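PDB 4OQ1: cell wall surface anchor family protein from Streptococcus pneumoniae, which probably serves as an ancillary pilin, attaching the pneumococcal pilus to the bacterial cell wall. Local coordinates for residues 149-154 with 218-223; 183-188 with 193-198; 198-203 with 208-213; 236-241 with 246-251. The protein carries 3 engineered substitutions. All blocks are in the same frame, centred on the assembly; numbering follows the deposited sequence.

Contact 1: 149-154 with 218-223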
loop_
_atom_site.group_PDB
_atom_site.type_symbol
_atom_site.label_atom_id
_atom_site.label_comp_id
_atom_site.label_asym_id
_atom_site.label_seq_id
_atom_site.Cartn_x
_atom_site.Cartn_y
_atom_site.Cartn_z
ATOM N N THR A 149 10.152 -9.567 8.494
ATOM C CA THR A 149 9.210 -8.763 9.320
ATOM C C THR A 149 7.811 -8.884 8.801
ATOM O O THR A 149 7.614 -9.212 7.639
ATOM C CB THR A 149 9.567 -7.285 9.339
ATOM O OG1 THR A 149 9.677 -6.805 8.004
ATOM C CG2 THR A 149 10.819 -7.082 10.055
ATOM N N LYS A 150 6.819 -8.704 9.686
ATOM C CA LYS A 150 5.416 -8.892 9.329
ATOM C C LYS A 150 4.606 -7.938 10.177
ATOM O O LYS A 150 4.765 -7.880 11.431
ATOM C CB LYS A 150 4.889 -10.312 9.627
ATOM C CG LYS A 150 5.889 -11.412 9.411
ATOM C CD LYS A 150 5.394 -12.709 10.020
ATOM C CE LYS A 150 6.505 -13.737 10.112
ATOM N NZ LYS A 150 7.807 -13.315 10.658
ATOM N N VAL A 151 3.703 -7.235 9.510
ATOM C CA VAL A 151 2.748 -6.326 10.219
ATOM C C VAL A 151 1.391 -6.416 9.615
ATOM O O VAL A 151 1.240 -6.555 8.399
ATOM C CB VAL A 151 3.276 -4.883 10.379
ATOM C CG1 VAL A 151 3.769 -4.357 9.105
ATOM C CG2 VAL A 151 2.170 -3.982 10.970
ATOM N N LYS A 152 0.383 -6.446 10.511
ATOM C CA LYS A 152 -0.977 -6.636 10.162
ATOM C C LYS A 152 -1.766 -5.473 10.740
ATOM O O LYS A 152 -1.705 -5.165 11.953
ATOM C CB LYS A 152 -1.534 -8.015 10.621
ATOM C CG LYS A 152 -2.946 -8.207 10.195
ATOM C CD LYS A 152 -3.667 -9.413 10.763
ATOM C CE LYS A 152 -2.896 -10.713 10.562
ATOM N NZ LYS A 152 -3.563 -11.889 11.202
ATOM N N LEU A 153 -2.454 -4.762 9.857
ATOM C CA LEU A 153 -3.372 -3.696 10.242
ATOM C C LEU A 153 -4.796 -4.226 10.184
ATOM O O LEU A 153 -5.215 -4.833 9.175
ATOM C CB LEU A 153 -3.171 -2.429 9.389
ATOM C CG LEU A 153 -4.024 -1.193 9.740
ATOM C CD1 LEU A 153 -3.309 0.086 9.252
ATOM C CD2 LEU A 153 -5.345 -1.397 9.084
ATOM N N ILE A 154 -5.526 -4.004 11.284
ATOM C CA ILE A 154 -6.928 -4.383 11.396
ATOM C C ILE A 154 -7.771 -3.107 11.527
ATOM O O ILE A 154 -7.602 -2.346 12.457
ATOM C CB ILE A 154 -7.249 -5.292 12.602
ATOM C CG1 ILE A 154 -6.471 -6.599 12.486
ATOM C CG2 ILE A 154 -8.735 -5.603 12.528
ATOM C CD1 ILE A 154 -6.716 -7.567 13.617
ATOM N N TYR A 218 7.419 3.004 11.757
ATOM C CA TYR A 218 6.530 3.229 10.601
ATOM C C TYR A 218 5.224 3.890 11.088
ATOM O O TYR A 218 4.902 3.845 12.251
ATOM C CB TYR A 218 6.205 1.892 9.836
ATOM C CG TYR A 218 7.426 1.315 9.191
ATOM C CD1 TYR A 218 8.215 0.411 9.900
ATOM C CD2 TYR A 218 7.846 1.728 7.938
ATOM C CE1 TYR A 218 9.357 -0.094 9.358
ATOM C CE2 TYR A 218 9.036 1.266 7.374
ATOM C CZ TYR A 218 9.786 0.319 8.089
ATOM O OH TYR A 218 10.942 -0.222 7.512
ATOM N N ARG A 219 4.462 4.384 10.110
ATOM C CA ARG A 219 3.166 5.019 10.348
ATOM C C ARG A 219 2.247 4.680 9.162
ATOM O O ARG A 219 2.644 4.848 7.991
ATOM C CB ARG A 219 3.477 6.456 10.394
ATOM C CG ARG A 219 2.400 7.428 10.671
ATOM C CD ARG A 219 3.183 8.720 10.992
ATOM N NE ARG A 219 3.794 8.825 12.317
ATOM C CZ ARG A 219 4.610 9.830 12.669
ATOM N NH1 ARG A 219 4.994 10.715 11.790
ATOM N NH2 ARG A 219 5.141 9.917 13.861
ATOM N N PHE A 220 1.046 4.177 9.497
ATOM C CA PHE A 220 -0.002 3.989 8.532
ATOM C C PHE A 220 -0.952 5.228 8.585
ATOM O O PHE A 220 -1.498 5.525 9.642
ATOM C CB PHE A 220 -0.783 2.712 8.819
ATOM C CG PHE A 220 -0.121 1.478 8.425
ATOM C CD1 PHE A 220 -0.450 0.855 7.237
ATOM C CD2 PHE A 220 0.718 0.798 9.315
ATOM C CE1 PHE A 220 0.142 -0.354 6.886
ATOM C CE2 PHE A 220 1.283 -0.428 8.964
ATOM C CZ PHE A 220 1.003 -0.984 7.749
ATOM N N LYS A 221 -1.065 5.971 7.472
ATOM C CA LYS A 221 -1.894 7.140 7.397
ATOM C C LYS A 221 -3.143 6.911 6.660
ATOM O O LYS A 221 -3.115 6.424 5.541
ATOM C CB LYS A 221 -1.146 8.302 6.719
ATOM C CG LYS A 221 0.267 8.488 7.157
ATOM C CD LYS A 221 0.900 9.637 6.381
ATOM C CE LYS A 221 0.315 11.000 6.672
ATOM N NZ LYS A 221 0.722 11.369 8.052
ATOM N N GLU A 222 -4.278 7.229 7.285
ATOM C CA GLU A 222 -5.596 6.894 6.681
ATOM C C GLU A 222 -6.047 7.939 5.646
ATOM O O GLU A 222 -6.941 8.750 5.906
ATOM C CB GLU A 222 -6.659 6.722 7.756
ATOM C CG GLU A 222 -7.944 6.192 7.215
ATOM C CD GLU A 222 -8.917 5.712 8.306
ATOM O OE1 GLU A 222 -8.543 5.648 9.471
ATOM O OE2 GLU A 222 -10.091 5.485 7.944
ATOM N N VAL A 223 -5.456 7.884 4.471
ATOM C CA VAL A 223 -5.662 8.863 3.435
ATOM C C VAL A 223 -6.981 8.729 2.734
ATOM O O VAL A 223 -7.462 9.721 2.217
ATOM C CB VAL A 223 -4.507 8.846 2.371
ATOM C CG1 VAL A 223 -3.251 9.348 3.038
ATOM C CG2 VAL A 223 -4.376 7.462 1.702
#
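L153 and F220 meet in the core of a prealbumin-like (CnaB-type) beta sandwich, where strand 150-154 of one sheet faces strand 218-223 of the other. The separation is that of facing sheets: the closest CA atoms, those of L153 and F220, lie 8.6 Å apart, so the space between is bridged by side chains. The L153 methyl CD1 settles over one face of the phenyl ring, 3.9 Å from the F220 centroid and 28° off the ring normal, a CH-pi contact. It leans to the root of the ring, with L153 CD1 3.6 Å from F220 CG and 3.7 Å from F220 CB. With CG anti to the backbone N (chi1 -177°), the L153 chain carries CD1 over the ring; the L153 and F220 side chains run alongside each other, pointing opposite ways. V151 adds a looser contact farther out on the ring, its CG2 4.2 Å from F220 CE2 and neither squarely over the face nor at the edge. All three residues are buried and the interaction is wholly apolar. The core continues around them: I248 and L200 also touch F220, V250 packs on L153, and L213 on V151. Strand 150-157 lies between strands 207-211 and 246-254 in its sheet, while strand 216-224 is flanked by 167-174 and 235-240 in the opposing one.

Contact 2: 183-188 with 193-198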
loop_
_atom_site.group_PDB
_atom_site.type_symbol
_atom_site.label_atom_id
_atom_site.label_comp_id
_atom_site.label_asym_id
_atom_site.label_seq_id
_atom_site.Cartn_x
_atom_site.Cartn_y
_atom_site.Cartn_z
ATOM N N PRO A 183 8.699 2.131 -0.335
ATOM C CA PRO A 183 8.486 1.357 -1.577
ATOM C C PRO A 183 7.946 -0.028 -1.421
ATOM O O PRO A 183 8.479 -0.752 -0.579
ATOM C CB PRO A 183 9.868 1.307 -2.147
ATOM C CG PRO A 183 10.780 1.391 -0.993
ATOM C CD PRO A 183 10.127 2.255 -0.006
ATOM N N LEU A 184 7.083 -0.463 -2.331
ATOM C CA LEU A 184 6.361 -1.736 -2.204
ATOM C C LEU A 184 6.169 -2.391 -3.528
ATOM O O LEU A 184 6.097 -1.703 -4.568
ATOM C CB LEU A 184 4.988 -1.500 -1.624
ATOM C CG LEU A 184 4.971 -0.904 -0.210
ATOM C CD1 LEU A 184 3.550 -0.522 0.200
ATOM C CD2 LEU A 184 5.545 -1.824 0.861
ATOM N N ILE A 185 6.024 -3.715 -3.494
ATOM C CA ILE A 185 5.768 -4.491 -4.713
ATOM C C ILE A 185 4.777 -5.518 -4.288
ATOM O O ILE A 185 4.740 -5.913 -3.145
ATOM C CB ILE A 185 7.027 -5.226 -5.296
ATOM C CG1 ILE A 185 7.684 -6.139 -4.253
ATOM C CG2 ILE A 185 8.032 -4.248 -5.883
ATOM C CD1 ILE A 185 8.736 -7.088 -4.809
ATOM N N GLY A 186 3.917 -5.908 -5.199
ATOM C CA GLY A 186 3.015 -6.953 -4.927
ATOM C C GLY A 186 2.033 -6.398 -3.950
ATOM O O GLY A 186 1.792 -5.184 -3.910
ATOM N N GLU A 187 1.533 -7.278 -3.099
ATOM C CA GLU A 187 0.446 -6.966 -2.254
ATOM C C GLU A 187 0.630 -7.782 -0.993
ATOM O O GLU A 187 0.040 -8.869 -0.858
ATOM C CB GLU A 187 -0.839 -7.388 -2.965
ATOM C CG GLU A 187 -2.165 -7.161 -2.284
ATOM C CD GLU A 187 -3.327 -7.693 -3.163
ATOM O OE1 GLU A 187 -3.353 -8.897 -3.524
ATOM O OE2 GLU A 187 -4.227 -6.903 -3.499
ATOM N N TYR A 188 1.404 -7.303 -0.037
ATOM C CA TYR A 188 2.250 -6.121 -0.108
ATOM C C TYR A 188 3.569 -6.499 0.553
ATOM O O TYR A 188 3.523 -7.061 1.612
ATOM C CB TYR A 188 1.620 -5.019 0.727
ATOM C CG TYR A 188 0.268 -4.523 0.278
ATOM C CD1 TYR A 188 0.123 -3.678 -0.865
ATOM C CD2 TYR A 188 -0.889 -4.893 0.966
ATOM C CE1 TYR A 188 -1.129 -3.198 -1.259
ATOM C CE2 TYR A 188 -2.155 -4.421 0.571
ATOM C CZ TYR A 188 -2.276 -3.556 -0.514
ATOM O OH TYR A 188 -3.524 -3.092 -0.844
ATOM N N SER A 193 13.508 -1.038 -4.459
ATOM C CA SER A 193 13.399 -0.524 -5.799
ATOM C C SER A 193 11.934 -0.589 -6.257
ATOM O O SER A 193 11.668 -0.549 -7.433
ATOM C CB SER A 193 14.314 -1.341 -6.739
ATOM O OG SER A 193 13.772 -2.605 -7.015
ATOM N N GLY A 194 10.997 -0.663 -5.312
ATOM C CA GLY A 194 9.592 -0.683 -5.569
ATOM C C GLY A 194 8.963 0.692 -5.817
ATOM O O GLY A 194 9.644 1.714 -6.028
ATOM N N GLN A 195 7.642 0.691 -5.822
ATOM C CA GLN A 195 6.834 1.865 -6.178
ATOM C C GLN A 195 6.461 2.537 -4.858
ATOM O O GLN A 195 6.050 1.901 -3.878
ATOM C CB GLN A 195 5.616 1.455 -6.998
ATOM C CG GLN A 195 5.960 1.067 -8.437
ATOM C CD GLN A 195 7.043 -0.015 -8.532
ATOM O OE1 GLN A 195 6.797 -1.192 -8.187
ATOM N NE2 GLN A 195 8.265 0.371 -8.987
ATOM N N VAL A 196 6.645 3.833 -4.832
ATOM C CA VAL A 196 6.497 4.663 -3.605
ATOM C C VAL A 196 5.092 5.336 -3.538
ATOM O O VAL A 196 4.630 5.782 -2.503
ATOM C CB VAL A 196 7.634 5.685 -3.618
ATOM C CG1 VAL A 196 7.390 6.817 -2.721
ATOM C CG2 VAL A 196 8.962 5.012 -3.227
ATOM N N GLY A 197 4.343 5.266 -4.611
ATOM C CA GLY A 197 3.135 6.047 -4.676
ATOM C C GLY A 197 1.832 5.370 -4.310
ATOM O O GLY A 197 0.798 5.872 -4.726
ATOM N N ARG A 198 1.822 4.270 -3.560
ATOM C CA ARG A 198 0.630 3.433 -3.590
ATOM C C ARG A 198 -0.231 3.636 -2.326
ATOM O O ARG A 198 0.276 3.864 -1.215
ATOM C CB ARG A 198 0.963 1.949 -3.776
ATOM C CG ARG A 198 1.724 1.632 -5.047
ATOM C CD ARG A 198 2.211 0.213 -5.105
ATOM N NE ARG A 198 1.092 -0.737 -5.006
ATOM C CZ ARG A 198 1.207 -2.056 -4.777
ATOM N NH1 ARG A 198 2.406 -2.637 -4.631
ATOM N NH2 ARG A 198 0.118 -2.793 -4.667
HETATM O O HOH W 1 4.315 -1.833 -7.056
#
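The carbonyl oxygen of G186 is gripped by both terminal nitrogens of R198, with R198 NH1 at 2.7 Å from G186 O and R198 NH2 at 3.0 Å. This end-on grip ties the loop 193-198 to the end of strand 177-185 in the prealbumin-like domain. G186 O lies close to the guanidinium plane for both bonds; NH1 also sits in the carbonyl plane, whereas NH2 is tilted 28° from it. A bend at chi3 (59°) in the otherwise extended arginine chain turns the group toward this oxygen. The Y188 ring, following a cis peptide, stands beside the guanidinium, Y188 CE1 3.7 Å from R198 NH2, the planes inclined by 44°; its hydroxyl bonds to the backbone N of Y201.

Farther back along the strand, L184 and Q195 form a single antiparallel hydrogen-bonded bridge. L184 N donates to Q195 O at 3.0 Å, and Q195 N returns a straighter bond to L184 O at 3.1 Å. P183 and G194 press together beside the bridge, P183 CB lying 3.8 Å from G194 C, and V196 CG2 adds an apolar touch to the proline. At this surface position L184 O has two donors: besides Q195 N, a water donates a hydrogen bond to L184 O at 3.1 Å and another to OE1 of the bent Q195 side chain at 2.8 Å.

Contact 3: 198-203 with 208-213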
loop_
_atom_site.group_PDB
_atom_site.type_symbol
_atom_site.label_atom_id
_atom_site.label_comp_id
_atom_site.label_asym_id
_atom_site.label_seq_id
_atom_site.Cartn_x
_atom_site.Cartn_y
_atom_site.Cartn_z
ATOM N N ARG A 198 1.822 4.270 -3.560
ATOM C CA ARG A 198 0.630 3.433 -3.590
ATOM C C ARG A 198 -0.231 3.636 -2.326
ATOM O O ARG A 198 0.276 3.864 -1.215
ATOM C CB ARG A 198 0.963 1.949 -3.776
ATOM C CG ARG A 198 1.724 1.632 -5.047
ATOM C CD ARG A 198 2.211 0.213 -5.105
ATOM N NE ARG A 198 1.092 -0.737 -5.006
ATOM C CZ ARG A 198 1.207 -2.056 -4.777
ATOM N NH1 ARG A 198 2.406 -2.637 -4.631
ATOM N NH2 ARG A 198 0.118 -2.793 -4.667
ATOM N N THR A 199 -1.538 3.558 -2.534
ATOM C CA THR A 199 -2.477 3.453 -1.462
ATOM C C THR A 199 -2.724 2.020 -1.239
ATOM O O THR A 199 -2.927 1.260 -2.200
ATOM C CB THR A 199 -3.758 4.224 -1.765
ATOM O OG1 THR A 199 -3.371 5.601 -1.962
ATOM C CG2 THR A 199 -4.701 4.187 -0.630
ATOM N N LEU A 200 -2.706 1.636 0.030
ATOM C CA LEU A 200 -2.944 0.217 0.447
ATOM C C LEU A 200 -4.382 0.137 0.937
ATOM O O LEU A 200 -4.805 0.939 1.745
ATOM C CB LEU A 200 -1.987 -0.085 1.642
ATOM C CG LEU A 200 -0.466 -0.022 1.602
ATOM C CD1 LEU A 200 0.148 1.363 1.432
ATOM C CD2 LEU A 200 0.214 -0.590 2.822
ATOM N N TYR A 201 -5.164 -0.906 0.567
ATOM C CA TYR A 201 -6.544 -0.958 0.918
ATOM C C TYR A 201 -6.850 -2.209 1.726
ATOM O O TYR A 201 -6.408 -3.288 1.366
ATOM C CB TYR A 201 -7.473 -1.041 -0.404
ATOM C CG TYR A 201 -7.430 0.234 -1.195
ATOM C CD1 TYR A 201 -6.510 0.381 -2.192
ATOM C CD2 TYR A 201 -8.245 1.299 -0.881
ATOM C CE1 TYR A 201 -6.399 1.568 -2.902
ATOM C CE2 TYR A 201 -8.139 2.537 -1.543
ATOM C CZ TYR A 201 -7.279 2.653 -2.601
ATOM O OH TYR A 201 -7.117 3.869 -3.265
ATOM N N THR A 202 -7.630 -2.033 2.756
ATOM C CA THR A 202 -8.184 -3.135 3.588
ATOM C C THR A 202 -8.912 -4.119 2.761
ATOM O O THR A 202 -9.718 -3.679 1.920
ATOM C CB THR A 202 -8.974 -2.685 4.830
ATOM O OG1 THR A 202 -10.204 -1.915 4.560
ATOM C CG2 THR A 202 -8.020 -1.864 5.765
ATOM N N ASP A 203 -8.804 -5.396 3.162
ATOM C CA ASP A 203 -9.418 -6.531 2.420
ATOM C C ASP A 203 -10.757 -6.857 3.041
ATOM O O ASP A 203 -11.233 -6.142 3.894
ATOM C CB ASP A 203 -8.515 -7.778 2.371
ATOM C CG ASP A 203 -8.215 -8.375 3.755
ATOM O OD1 ASP A 203 -8.869 -8.063 4.750
ATOM O OD2 ASP A 203 -7.252 -9.157 3.846
ATOM N N ILE A 208 -4.831 -5.213 6.394
ATOM C CA ILE A 208 -3.682 -5.022 5.526
ATOM C C ILE A 208 -2.467 -5.760 6.110
ATOM O O ILE A 208 -2.105 -5.591 7.300
ATOM C CB ILE A 208 -3.361 -3.548 5.289
ATOM C CG1 ILE A 208 -4.507 -2.839 4.544
ATOM C CG2 ILE A 208 -2.072 -3.355 4.506
ATOM C CD1 ILE A 208 -4.431 -1.298 4.658
ATOM N N PHE A 209 -1.784 -6.480 5.262
ATOM C CA PHE A 209 -0.611 -7.308 5.677
ATOM C C PHE A 209 0.593 -6.964 4.864
ATOM O O PHE A 209 0.553 -7.059 3.626
ATOM C CB PHE A 209 -0.960 -8.813 5.539
ATOM C CG PHE A 209 0.011 -9.738 6.226
ATOM C CD1 PHE A 209 -0.057 -9.916 7.571
ATOM C CD2 PHE A 209 0.945 -10.444 5.510
ATOM C CE1 PHE A 209 0.843 -10.752 8.250
ATOM C CE2 PHE A 209 1.852 -11.305 6.167
ATOM C CZ PHE A 209 1.792 -11.444 7.540
ATOM N N VAL A 210 1.645 -6.492 5.532
ATOM C CA VAL A 210 2.882 -6.072 4.869
ATOM C C VAL A 210 4.054 -6.845 5.419
ATOM O O VAL A 210 4.337 -6.795 6.648
ATOM C CB VAL A 210 3.178 -4.574 5.085
ATOM C CG1 VAL A 210 4.378 -4.182 4.257
ATOM C CG2 VAL A 210 1.930 -3.772 4.679
ATOM N N THR A 211 4.807 -7.473 4.523
ATOM C CA THR A 211 6.043 -8.187 4.884
ATOM C C THR A 211 7.339 -7.515 4.437
ATOM O O THR A 211 7.354 -6.744 3.490
ATOM C CB THR A 211 6.004 -9.616 4.350
ATOM O OG1 THR A 211 5.923 -9.648 2.934
ATOM C CG2 THR A 211 4.828 -10.318 4.851
ATOM N N ASN A 212 8.441 -7.864 5.110
ATOM C CA ASN A 212 9.802 -7.551 4.703
ATOM C C ASN A 212 10.211 -6.113 4.860
ATOM O O ASN A 212 11.209 -5.692 4.317
ATOM C CB ASN A 212 10.029 -7.926 3.264
ATOM C CG ASN A 212 11.466 -8.059 2.936
ATOM O OD1 ASN A 212 12.147 -8.862 3.536
ATOM N ND2 ASN A 212 11.966 -7.219 2.042
ATOM N N LEU A 213 9.403 -5.328 5.556
ATOM C CA LEU A 213 9.837 -4.045 5.936
ATOM C C LEU A 213 11.162 -4.116 6.741
ATOM O O LEU A 213 11.272 -4.950 7.606
ATOM C CB LEU A 213 8.783 -3.382 6.846
ATOM C CG LEU A 213 7.479 -2.956 6.120
ATOM C CD1 LEU A 213 6.489 -2.490 7.166
ATOM C CD2 LEU A 213 7.662 -1.914 4.996
#
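The backbones of 198-203 and 208-213 draw nearest at T202 and I208, whose CA atoms are 5.3 Å apart, and are joined by side chains and not by backbone bonds. They belong to different sheets of the prealbumin-like sandwich: strand 200-201 pairs with 167-174, while strand 207-211 is one of the two edge strands of the four-stranded sheet and pairs with 150-157. The contact lies where the chain passes from one sheet to the other.

I208 carries most of it. Its CG1 branch lies against the backbone of the other segment, with I208 CG1 3.7 Å from both T202 N and Y201 C, and its end CD1 3.7 Å from L200 O. On the T202 side, the methyl CG2 crosses the isoleucine at about a right angle, T202 CG2 lying 3.8 Å from I208 CD1. The threonine rotamer (chi1 64°) puts OG1 between its own backbone N and carbonyl carbon and leaves the methyl for I208. That hydroxyl is satisfied outside the contact, by L163 O and V166 N. Y201 directs its CB away from 208-213, and its hydroxyl bonds to E224.

L200 adds the remaining apolar touches. It comes in at about a right angle to both I208 and V210, and the same leucine also touches F220 and L184 in the six-stranded sheet. One methyl makes both meetings: L200 CD2 is 4.0 Å from I208 CG2 and 4.1 Å from V210 CG2.

Contact 4: 236-241 with 246-251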
loop_
_atom_site.group_PDB
_atom_site.type_symbol
_atom_site.label_atom_id
_atom_site.label_comp_id
_atom_site.label_asym_id
_atom_site.label_seq_id
_atom_site.Cartn_x
_atom_site.Cartn_y
_atom_site.Cartn_z
ATOM N N THR A 236 -1.362 5.854 12.548
ATOM C CA THR A 236 -1.223 4.798 13.537
ATOM C C THR A 236 0.240 4.292 13.402
ATOM O O THR A 236 0.671 3.786 12.354
ATOM C CB THR A 236 -2.261 3.657 13.325
ATOM O OG1 THR A 236 -3.574 4.186 13.463
ATOM C CG2 THR A 236 -2.053 2.608 14.392
ATOM N N ASP A 237 0.990 4.416 14.480
ATOM C CA ASP A 237 2.416 4.142 14.508
ATOM C C ASP A 237 2.671 2.702 14.771
ATOM O O ASP A 237 1.888 2.001 15.427
ATOM C CB ASP A 237 3.089 5.014 15.611
ATOM C CG ASP A 237 3.479 6.392 15.094
ATOM O OD1 ASP A 237 2.906 6.948 14.100
ATOM O OD2 ASP A 237 4.414 6.943 15.692
ATOM N N VAL A 238 3.775 2.200 14.262
ATOM C CA VAL A 238 4.057 0.779 14.507
ATOM C C VAL A 238 5.584 0.666 14.452
ATOM O O VAL A 238 6.233 1.440 13.757
ATOM C CB VAL A 238 3.362 -0.171 13.505
ATOM C CG1 VAL A 238 3.948 -0.060 12.174
ATOM C CG2 VAL A 238 3.559 -1.605 13.965
ATOM N N GLN A 239 6.130 -0.190 15.317
ATOM C CA GLN A 239 7.581 -0.363 15.469
ATOM C C GLN A 239 7.895 -1.831 15.249
ATOM O O GLN A 239 7.264 -2.740 15.861
ATOM C CB GLN A 239 8.066 0.079 16.828
ATOM C CG GLN A 239 9.612 -0.017 16.984
ATOM C CD GLN A 239 10.116 0.438 18.367
ATOM O OE1 GLN A 239 9.936 -0.233 19.385
ATOM N NE2 GLN A 239 10.688 1.609 18.396
ATOM N N LEU A 240 8.820 -2.058 14.335
ATOM C CA LEU A 240 9.272 -3.426 13.981
ATOM C C LEU A 240 10.676 -3.560 14.553
ATOM O O LEU A 240 11.548 -2.836 14.141
ATOM C CB LEU A 240 9.276 -3.657 12.492
ATOM C CG LEU A 240 7.902 -3.378 11.938
ATOM C CD1 LEU A 240 7.957 -3.689 10.465
ATOM C CD2 LEU A 240 6.878 -4.284 12.638
ATOM N N VAL A 241 10.814 -4.350 15.635
ATOM C CA VAL A 241 12.145 -4.501 16.281
ATOM C C VAL A 241 12.720 -5.892 15.974
ATOM O O VAL A 241 13.856 -6.157 16.325
ATOM C CB VAL A 241 12.137 -4.295 17.800
ATOM C CG1 VAL A 241 11.541 -2.943 18.187
ATOM C CG2 VAL A 241 11.375 -5.415 18.478
ATOM N N VAL A 246 3.583 -8.094 14.334
ATOM C CA VAL A 246 2.965 -6.962 15.041
ATOM C C VAL A 246 1.574 -6.653 14.419
ATOM O O VAL A 246 1.448 -6.547 13.218
ATOM C CB VAL A 246 3.859 -5.761 14.949
ATOM C CG1 VAL A 246 3.227 -4.656 15.744
ATOM C CG2 VAL A 246 5.227 -6.074 15.515
ATOM N N THR A 247 0.529 -6.681 15.239
ATOM C CA THR A 247 -0.851 -6.357 14.851
ATOM C C THR A 247 -1.278 -5.030 15.473
ATOM O O THR A 247 -1.033 -4.834 16.672
ATOM C CB THR A 247 -1.750 -7.517 15.298
ATOM O OG1 THR A 247 -1.322 -8.692 14.592
ATOM C CG2 THR A 247 -3.178 -7.275 14.955
ATOM N N ILE A 248 -1.792 -4.075 14.651
ATOM C CA ILE A 248 -2.302 -2.839 15.128
ATOM C C ILE A 248 -3.775 -2.775 14.628
ATOM O O ILE A 248 -4.131 -3.316 13.534
ATOM C CB ILE A 248 -1.557 -1.549 14.610
ATOM C CG1 ILE A 248 -1.365 -1.616 13.130
ATOM C CG2 ILE A 248 -0.207 -1.350 15.248
ATOM C CD1 ILE A 248 -1.025 -0.243 12.549
ATOM N N THR A 249 -4.620 -2.179 15.469
ATOM C CA THR A 249 -6.073 -2.133 15.252
ATOM C C THR A 249 -6.463 -0.675 15.187
ATOM O O THR A 249 -6.177 0.102 16.112
ATOM C CB THR A 249 -6.822 -2.853 16.357
ATOM O OG1 THR A 249 -6.504 -4.244 16.317
ATOM C CG2 THR A 249 -8.342 -2.667 16.221
ATOM N N VAL A 250 -7.041 -0.264 14.048
ATOM C CA VAL A 250 -7.437 1.090 13.854
ATOM C C VAL A 250 -8.992 1.147 13.826
ATOM O O VAL A 250 -9.655 0.343 13.147
ATOM C CB VAL A 250 -6.907 1.607 12.499
ATOM C CG1 VAL A 250 -7.325 3.032 12.230
ATOM C CG2 VAL A 250 -5.440 1.347 12.281
ATOM N N VAL A 251 -9.522 2.070 14.592
ATOM C CA VAL A 251 -10.956 2.205 14.914
ATOM C C VAL A 251 -11.542 3.444 14.206
ATOM O O VAL A 251 -10.966 4.559 14.194
ATOM C CB VAL A 251 -11.230 2.358 16.424
ATOM C CG1 VAL A 251 -12.743 2.408 16.673
ATOM C CG2 VAL A 251 -10.585 1.248 17.238
#
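T236, V238 and L240 face V246, I248 and V250 in an apolar contact between the two sheets of the prealbumin-like sandwich. The strands form a beta arch: the short connection 241-245 carries the chain from strand 235-240 of one sheet to strand 246-254 of the other. Strand directions stand at 173°, nearly antiparallel, with axes approaching to 8.3 Å, so side chains span the space, meeting one another and, at D237 O and Q239 O, the opposite backbone. Each strand takes its backbone bonds within its own sheet, T236 with F220 and V246 with K150 among them.

Farthest from the connection, T236 and I248 meet end to end, with T236 CG2 3.5 Å from I248 CD1. Chi1 of I248 (48°) places CG1 between its backbone N and carbonyl carbon, while CG2 turns to V238. The T236 hydroxyl lies against a methyl, OG1 being 3.6 Å from V250 CG2. In the middle, V238 and V246 lie alongside, pointing opposite ways, V238 CG2 coming to 3.5 Å from V246 CG1; the same valine methyl meets I248 CG2 at 4.0 Å as the two cross at roughly a right angle. Toward the connection, L240 CD2 packs at 3.8 Å on V246 CG2.

The residues between point their CB atoms away; D237 makes a salt bridge with R219 and Q239 bonds to N217, both within the six-stranded sheet. With methyl groups doing most of the touching, cohesion here probably rests largely on close fit and their burial, the segments sharing no hydrogen bond.

In the fold
All four contacts lie in the middle domain of the elongated chain. Contacts 1 and 4 share one stretch of core, their centres 6 Å apart, and their strands 150-157 and 246-254 are joined by I154 N to I248 O at 2.7 Å. Contact 3, centred 7 Å from contact 1, continues the same sheet on its other side through L153 N and I208 O, also 2.7 Å apart. Contact 2 shares R198 with contact 3 and is tied to it by Y188 O and T211 N, 3.2 Å apart. It remains remote from contact 4, with centres 19 Å and nearest atoms about 10 Å apart: the surface loop and the arch lie at separate parts of the domain.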